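PDB 3MOI: probable dehydrogenase from Bordetella bronchiseptica, which is probably an NAD(P)-dependent oxidoreductase of the GFO/IDH/MocA family, its natural substrate not established. Local coordinates for residues A[8-12]-A[13-17]; A[42-45]-A[46-50]; A[160-163]-A[164-167]. All blocks are in the same frame, centred on the assembly; numbering follows the deposited sequence.

How the contacts relate
Along the chain the three contacts come in series. Contacts 1 and 2 both lie in the Rossmann-type, NAD-binding region: contact 1 runs from the end of strand 3-8 into helix 12-24, and contact 2 closes helix 38-48, which leads from strand 28-34 toward strand 52-53 of the same parallel sheet. Their centres are about 13 Å apart and they touch, Leu10 CD2 lying 3.8 Å from Phe44 CZ. Contact 3, in a loop of the C-terminal GFO/IDH/MocA region, touches neither; its nearest atoms are about 7 Å from contact 1 and about 11 Å from contact 2. The probable nucleotide-binding turn thus packs against contact 2, with contact 3 nearby in the other region.

Contact 1: residues A[8-12]-A[13-17]; sequences CGLGF and AGSVL
Backbone hydrogen bonds tie the carbonyls of Gly11 and Phe12 into the first turn of helix 12-24. Gly11, at the N-cap, offers its carbonyl to Ser15 N; Ser15 N lies 2.9 Å from Gly11 O with an N-H...O angle of 169°. The next carbonyl is shared. Phe12 O accepts from Val16 N at 3.0 Å and from Leu17 N at 3.3 Å, and the second, longer bond marks a wider pi-type turn.

A polar side chain adds to this start. Ser15 OG sits close to two backbone oxygens, Leu10 O and Gly11 O, and is 2.6 Å from Gly11 O.

Apolar contacts gather round the Phe12 ring. With CG anti to the backbone N (chi1 179°), the ring extends beside the first turn, where two branched side chains approach it obliquely. Val16 CG1 comes within 3.3 Å of Phe12 CD1, with Val16 CG2 nearest CE1, while across the ring Leu17 CD2 meets Phe12 CE2, also at 3.3 Å.

Two of the glycines stand out by their geometry. The backbone passes close to itself where Gly14 CA lies 3.8 Å from Gly9 O, and Gly9 has a positive phi of 108°. Gly9, Gly11 and Gly14 fit the GxGxxG pattern of a Rossmann fold, consistent with a dinucleotide-binding turn.

In the fold, this turn joins strand 3-8 to helix 12-24. Cys8 makes backbone hydrogen bonds with Tyr69 and Ala71, Gly9 makes one with Cys34 at the end of strand 28-34, and Leu10 N bonds to Asp35 OD1. The Leu10 side chain packs on Ala33 of that strand and on Val40 of helix 38-48, whereas Phe12 meets the Tyr278 ring edge-to-face.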
loop_
_atom_site.group_PDB
_atom_site.type_symbol
_atom_site.label_atom_id
_atom_site.label_comp_id
_atom_site.label_asym_id
_atom_site.label_seq_id
_atom_site.Cartn_x
_atom_site.Cartn_y
_atom_site.Cartn_z
ATOM N N CYS A 8 -28.036 -6.479 -23.612
ATOM C CA CYS A 8 -27.378 -6.837 -24.895
ATOM C C CYS A 8 -26.057 -7.477 -24.607
ATOM O O CYS A 8 -25.094 -6.762 -24.302
ATOM C CB CYS A 8 -27.148 -5.574 -25.724
ATOM S SG CYS A 8 -25.935 -5.705 -27.089
ATOM N N GLY A 9 -26.026 -8.815 -24.689
ATOM C CA GLY A 9 -24.862 -9.606 -24.370
ATOM C C GLY A 9 -25.148 -10.308 -23.062
ATOM O O GLY A 9 -25.263 -9.659 -22.046
ATOM N N LEU A 10 -25.246 -11.645 -23.083
ATOM C CA LEU A 10 -25.730 -12.395 -21.940
ATOM C C LEU A 10 -24.675 -13.320 -21.387
ATOM O O LEU A 10 -24.936 -14.500 -21.109
ATOM C CB LEU A 10 -26.972 -13.184 -22.342
ATOM C CG LEU A 10 -28.315 -12.420 -22.461
ATOM C CD1 LEU A 10 -29.387 -13.281 -23.134
ATOM C CD2 LEU A 10 -28.835 -11.868 -21.114
ATOM N N GLY A 11 -23.461 -12.823 -21.243
ATOM C CA GLY A 11 -22.432 -13.624 -20.637
ATOM C C GLY A 11 -22.617 -13.381 -19.154
ATOM O O GLY A 11 -23.697 -13.048 -18.704
ATOM N N PHE A 12 -21.529 -13.481 -18.408
ATOM C CA PHE A 12 -21.573 -13.376 -16.968
ATOM C C PHE A 12 -22.079 -12.023 -16.456
ATOM O O PHE A 12 -23.109 -11.962 -15.782
ATOM C CB PHE A 12 -20.190 -13.753 -16.419
ATOM C CG PHE A 12 -20.083 -13.657 -14.932
ATOM C CD1 PHE A 12 -20.767 -14.554 -14.112
ATOM C CD2 PHE A 12 -19.291 -12.646 -14.334
ATOM C CE1 PHE A 12 -20.664 -14.476 -12.713
ATOM C CE2 PHE A 12 -19.198 -12.541 -12.944
ATOM C CZ PHE A 12 -19.901 -13.484 -12.129
ATOM N N ALA A 13 -21.399 -10.935 -16.779
ATOM C CA ALA A 13 -21.891 -9.608 -16.378
ATOM C C ALA A 13 -23.405 -9.395 -16.708
ATOM O O ALA A 13 -24.218 -8.964 -15.874
ATOM C CB ALA A 13 -21.013 -8.486 -17.031
ATOM N N GLY A 14 -23.789 -9.705 -17.919
ATOM C CA GLY A 14 -25.183 -9.548 -18.286
ATOM C C GLY A 14 -26.181 -10.415 -17.529
ATOM O O GLY A 14 -27.061 -9.882 -16.828
ATOM N N SER A 15 -26.075 -11.739 -17.696
ATOM C CA SER A 15 -27.122 -12.639 -17.251
ATOM C C SER A 15 -27.073 -12.852 -15.762
ATOM O O SER A 15 -28.127 -12.920 -15.128
ATOM C CB SER A 15 -27.027 -14.036 -17.877
ATOM O OG SER A 15 -25.981 -14.208 -18.827
ATOM N N VAL A 16 -25.874 -13.030 -15.188
ATOM C CA VAL A 16 -25.833 -13.440 -13.769
ATOM C C VAL A 16 -25.643 -12.288 -12.784
ATOM O O VAL A 16 -26.270 -12.304 -11.739
ATOM C CB VAL A 16 -24.941 -14.725 -13.459
ATOM C CG1 VAL A 16 -23.996 -15.068 -14.576
ATOM C CG2 VAL A 16 -24.216 -14.608 -12.096
ATOM N N LEU A 17 -24.853 -11.261 -13.118
ATOM C CA LEU A 17 -24.715 -10.089 -12.219
ATOM C C LEU A 17 -25.825 -9.076 -12.369
ATOM O O LEU A 17 -26.536 -8.750 -11.412
ATOM C CB LEU A 17 -23.383 -9.404 -12.440
ATOM C CG LEU A 17 -22.276 -9.695 -11.410
ATOM C CD1 LEU A 17 -22.558 -10.902 -10.507
ATOM C CD2 LEU A 17 -20.884 -9.796 -12.096
#

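Contact 2: residues A[42-45]-A[46-50]; sequences ERFG and KEYGI
Two different chi1 settings bring the rings of Phe44 and Tyr48 together, one helical turn apart. Phe44 has CG anti to its backbone N (chi1 -170°), whereas Tyr48 has CG anti to its carbonyl carbon (chi1 -79°). The result is an offset stack: the centroids are 4.6 Å apart and the planes differ by only 18°. Each ring overlaps the other near its rim, Tyr48 CD2 lying over one face of Phe44 and Phe44 CZ over one face of Tyr48. The closest atoms are Phe44 CE1 and Tyr48 CE2, 3.6 Å apart. Ile50 CD1 adds an oblique apolar contact, 3.8 Å from Phe44 CE2.

Regular i to i+4 bonds carry the backbone, among them Tyr48 N to Phe44 O at 3.1 Å. The helix then finishes in a Schellman motif: Gly49 takes a positive phi, Ile50 N reaches back to Gly45 O at 3.1 Å, and Gly49 N makes a weak bond to Lys46 O at 3.3 Å.

Helix 38-48 bridges strands 28-34 and 52-53 in a beta-alpha-beta unit. Phe44 rests on Ala33 of strand 28-34 and on Ala19 of helix 12-24, and meets the Phe280 ring edge-to-face. Tyr48 packs on Ile30 and Pro20 and makes a cation-pi contact with Arg23 of helix 12-24.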
loop_
_atom_site.group_PDB
_atom_site.type_symbol
_atom_site.label_atom_id
_atom_site.label_comp_id
_atom_site.label_asym_id
_atom_site.label_seq_id
_atom_site.Cartn_x
_atom_site.Cartn_y
_atom_site.Cartn_z
ATOM N N GLU A 42 -32.337 -18.235 -25.374
ATOM C CA GLU A 42 -33.670 -18.868 -25.304
ATOM C C GLU A 42 -33.977 -19.221 -23.853
ATOM O O GLU A 42 -35.037 -18.921 -23.318
ATOM C CB GLU A 42 -33.672 -20.143 -26.156
ATOM C CG GLU A 42 -34.989 -20.438 -26.853
ATOM C CD GLU A 42 -35.014 -19.976 -28.337
ATOM O OE1 GLU A 42 -34.284 -20.624 -29.166
ATOM O OE2 GLU A 42 -35.766 -18.997 -28.647
ATOM N N ARG A 43 -32.987 -19.833 -23.214
ATOM C CA ARG A 43 -33.040 -20.177 -21.792
ATOM C C ARG A 43 -33.356 -18.896 -21.007
ATOM O O ARG A 43 -34.318 -18.842 -20.221
ATOM C CB ARG A 43 -31.721 -20.838 -21.385
ATOM C CG ARG A 43 -31.848 -22.037 -20.430
ATOM C CD ARG A 43 -31.035 -23.326 -20.876
ATOM N NE ARG A 43 -29.782 -23.092 -21.629
ATOM C CZ ARG A 43 -28.682 -22.479 -21.143
ATOM N NH1 ARG A 43 -28.652 -21.973 -19.897
ATOM N NH2 ARG A 43 -27.600 -22.336 -21.920
ATOM N N PHE A 44 -32.618 -17.832 -21.306
ATOM C CA PHE A 44 -32.851 -16.544 -20.659
ATOM C C PHE A 44 -34.239 -15.939 -20.950
ATOM O O PHE A 44 -34.918 -15.432 -20.054
ATOM C CB PHE A 44 -31.750 -15.572 -21.054
ATOM C CG PHE A 44 -31.767 -14.322 -20.283
ATOM C CD1 PHE A 44 -31.099 -14.237 -19.097
ATOM C CD2 PHE A 44 -32.456 -13.224 -20.750
ATOM C CE1 PHE A 44 -31.116 -13.071 -18.366
ATOM C CE2 PHE A 44 -32.479 -12.049 -20.030
ATOM C CZ PHE A 44 -31.804 -11.976 -18.822
ATOM N N GLY A 45 -34.683 -16.012 -22.192
ATOM C CA GLY A 45 -36.042 -15.604 -22.503
ATOM C C GLY A 45 -37.123 -16.340 -21.694
ATOM O O GLY A 45 -38.096 -15.698 -21.281
ATOM N N LYS A 46 -36.978 -17.662 -21.499
ATOM C CA LYS A 46 -37.935 -18.452 -20.697
ATOM C C LYS A 46 -37.933 -17.967 -19.252
ATOM O O LYS A 46 -38.964 -17.631 -18.711
ATOM C CB LYS A 46 -37.629 -19.995 -20.698
ATOM C CG LYS A 46 -38.452 -20.877 -21.700
ATOM C CD LYS A 46 -38.136 -22.392 -21.663
ATOM C CE LYS A 46 -39.351 -23.308 -22.142
ATOM N NZ LYS A 46 -39.133 -24.825 -22.050
ATOM N N GLU A 47 -36.764 -17.935 -18.620
ATOM C CA GLU A 47 -36.682 -17.588 -17.188
ATOM C C GLU A 47 -37.182 -16.172 -16.827
ATOM O O GLU A 47 -37.826 -16.006 -15.783
ATOM C CB GLU A 47 -35.250 -17.769 -16.696
ATOM C CG GLU A 47 -34.958 -17.157 -15.342
ATOM C CD GLU A 47 -35.262 -18.067 -14.162
ATOM O OE1 GLU A 47 -36.112 -18.994 -14.254
ATOM O OE2 GLU A 47 -34.604 -17.823 -13.116
ATOM N N TYR A 48 -36.867 -15.168 -17.656
ATOM C CA TYR A 48 -37.299 -13.786 -17.389
ATOM C C TYR A 48 -38.611 -13.396 -18.109
ATOM O O TYR A 48 -39.113 -12.305 -17.925
ATOM C CB TYR A 48 -36.193 -12.786 -17.734
ATOM C CG TYR A 48 -35.144 -12.702 -16.679
ATOM C CD1 TYR A 48 -35.065 -11.614 -15.820
ATOM C CD2 TYR A 48 -34.196 -13.730 -16.521
ATOM C CE1 TYR A 48 -34.080 -11.574 -14.818
ATOM C CE2 TYR A 48 -33.199 -13.660 -15.546
ATOM C CZ TYR A 48 -33.164 -12.602 -14.703
ATOM O OH TYR A 48 -32.196 -12.575 -13.725
ATOM N N GLY A 49 -39.161 -14.295 -18.908
ATOM C CA GLY A 49 -40.446 -14.054 -19.519
ATOM C C GLY A 49 -40.377 -12.925 -20.515
ATOM O O GLY A 49 -41.292 -12.116 -20.593
ATOM N N ILE A 50 -39.299 -12.871 -21.299
ATOM C CA ILE A 50 -39.194 -11.821 -22.296
ATOM C C ILE A 50 -38.851 -12.301 -23.701
ATOM O O ILE A 50 -38.292 -13.392 -23.865
ATOM C CB ILE A 50 -38.136 -10.820 -21.863
ATOM C CG1 ILE A 50 -36.823 -11.544 -21.549
ATOM C CG2 ILE A 50 -38.646 -10.037 -20.701
ATOM C CD1 ILE A 50 -35.646 -10.595 -21.516
#

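Contact 3: residues A[160-163]-A[164-167]; sequences PRRP and EELD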
loop_
_atom_site.group_PDB
_atom_site.type_symbol
_atom_site.label_atom_id
_atom_site.label_comp_id
_atom_site.label_asym_id
_atom_site.label_seq_id
_atom_site.Cartn_x
_atom_site.Cartn_y
_atom_site.Cartn_z
ATOM N N PRO A 160 -11.049 -19.207 -14.251
ATOM C CA PRO A 160 -11.140 -19.826 -15.567
ATOM C C PRO A 160 -11.321 -18.838 -16.725
ATOM O O PRO A 160 -12.258 -18.074 -16.710
ATOM C CB PRO A 160 -12.380 -20.721 -15.434
ATOM C CG PRO A 160 -12.414 -21.088 -14.009
ATOM C CD PRO A 160 -11.928 -19.873 -13.274
ATOM N N ARG A 161 -10.454 -18.920 -17.738
ATOM C CA ARG A 161 -10.400 -17.936 -18.810
ATOM C C ARG A 161 -10.349 -18.536 -20.196
ATOM O O ARG A 161 -9.799 -19.617 -20.412
ATOM C CB ARG A 161 -9.144 -17.092 -18.660
ATOM C CG ARG A 161 -8.985 -16.404 -17.335
ATOM C CD ARG A 161 -9.728 -15.080 -17.260
ATOM N NE ARG A 161 -9.629 -14.554 -15.900
ATOM C CZ ARG A 161 -10.506 -13.733 -15.322
ATOM N NH1 ARG A 161 -11.603 -13.298 -15.952
ATOM N NH2 ARG A 161 -10.284 -13.353 -14.069
ATOM N N ARG A 162 -10.886 -17.790 -21.146
ATOM C CA ARG A 162 -10.725 -18.110 -22.538
ATOM C C ARG A 162 -9.325 -17.636 -22.931
ATOM O O ARG A 162 -8.790 -16.708 -22.321
ATOM C CB ARG A 162 -11.827 -17.423 -23.360
ATOM C CG ARG A 162 -13.239 -17.978 -23.069
ATOM C CD ARG A 162 -14.298 -17.407 -24.022
ATOM N NE ARG A 162 -15.649 -18.008 -23.870
ATOM C CZ ARG A 162 -16.620 -17.583 -23.044
ATOM N NH1 ARG A 162 -16.447 -16.543 -22.219
ATOM N NH2 ARG A 162 -17.786 -18.210 -23.046
ATOM N N PRO A 163 -8.718 -18.267 -23.938
ATOM C CA PRO A 163 -7.324 -17.950 -24.236
ATOM C C PRO A 163 -7.085 -16.534 -24.743
ATOM O O PRO A 163 -6.033 -15.972 -24.476
ATOM C CB PRO A 163 -6.929 -19.006 -25.270
ATOM C CG PRO A 163 -8.223 -19.301 -25.996
ATOM C CD PRO A 163 -9.319 -19.144 -24.955
ATOM N N GLU A 164 -8.034 -15.916 -25.417
ATOM C CA GLU A 164 -7.886 -14.476 -25.680
ATOM C C GLU A 164 -7.817 -13.581 -24.411
ATOM O O GLU A 164 -7.286 -12.459 -24.463
ATOM C CB GLU A 164 -8.990 -13.965 -26.585
ATOM C CG GLU A 164 -10.433 -14.147 -26.017
ATOM C CD GLU A 164 -11.153 -15.433 -26.531
ATOM O OE1 GLU A 164 -10.453 -16.477 -26.820
ATOM O OE2 GLU A 164 -12.418 -15.350 -26.632
ATOM N N GLU A 165 -8.356 -14.032 -23.283
ATOM C CA GLU A 165 -8.248 -13.233 -22.059
ATOM C C GLU A 165 -6.845 -13.263 -21.427
ATOM O O GLU A 165 -6.609 -12.520 -20.455
ATOM C CB GLU A 165 -9.226 -13.726 -21.011
ATOM C CG GLU A 165 -10.660 -13.456 -21.270
ATOM C CD GLU A 165 -11.511 -14.088 -20.175
ATOM O OE1 GLU A 165 -11.821 -15.278 -20.287
ATOM O OE2 GLU A 165 -11.841 -13.406 -19.186
ATOM N N LEU A 166 -5.958 -14.148 -21.917
ATOM C CA LEU A 166 -4.521 -14.178 -21.516
ATOM C C LEU A 166 -3.591 -13.580 -22.597
ATOM O O LEU A 166 -2.422 -13.995 -22.740
ATOM C CB LEU A 166 -4.063 -15.605 -21.143
ATOM C CG LEU A 166 -5.020 -16.309 -20.171
ATOM C CD1 LEU A 166 -4.710 -17.800 -20.008
ATOM C CD2 LEU A 166 -5.045 -15.569 -18.834
ATOM N N ASP A 167 -4.143 -12.629 -23.354
ATOM C CA ASP A 167 -3.419 -11.854 -24.341
ATOM C C ASP A 167 -3.768 -10.372 -24.176
ATOM O O ASP A 167 -4.843 -9.881 -24.573
ATOM C CB ASP A 167 -3.780 -12.342 -25.737
ATOM C CG ASP A 167 -2.982 -11.637 -26.864
ATOM O OD1 ASP A 167 -2.281 -10.636 -26.596
ATOM O OD2 ASP A 167 -3.090 -12.091 -28.040
#
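Arg161 and Glu165 cross at about a right angle, and their flat ends keep that relation, the guanidinium and carboxylate planes lying 87° apart. Arg161 NH1 donates to Glu165 OE2 at 3.2 Å in a salt bridge. The oxygen is met on its syn side, with the donor 31° out of the carboxylate plane. Of the guanidinium nitrogens NH1 alone donates to this carboxylate, a one-pronged bond that fits the right-angled planes. A bend at chi2 (-84°) carries the arginine chain across the glutamate, with Arg161 CD 3.3 Å from Glu165 OE2.

The other carboxylate oxygen faces the backbone. Arg162 N donates to Glu165 OE1 at 2.8 Å, and this oxygen is approached on its anti side. Both oxygens of one glutamate therefore hold the two residues that precede the turn.

Arg162 and Glu164 instead lie side by side and point the same way. Their touch is through carbon, Arg162 CB being 3.8 Å from Glu164 CD, whereas the charged atoms stay apart. Glu164 also crosses the Pro163 ring obliquely, bringing OE1 within 3.4 Å of Pro163 CD.

Backbone bonds close the short 3-10 turn: Glu165 N reaches Arg162 O at 2.9 Å and Leu166 N reaches Pro163 O at 3.1 Å.

Around it, Arg161 NH2 bonds to Phe156 O, its guanidinium lies in a cation-pi contact with Phe156, and Arg162 packs on helix 270-278. With Arg274 NH2 close to Arg161 NH1, and Arg274 NH1 in a long, weak ion pair with Glu165 OE1, the Glu165 carboxylate probably offsets positive charge gathered at this turn while tying side chain to backbone.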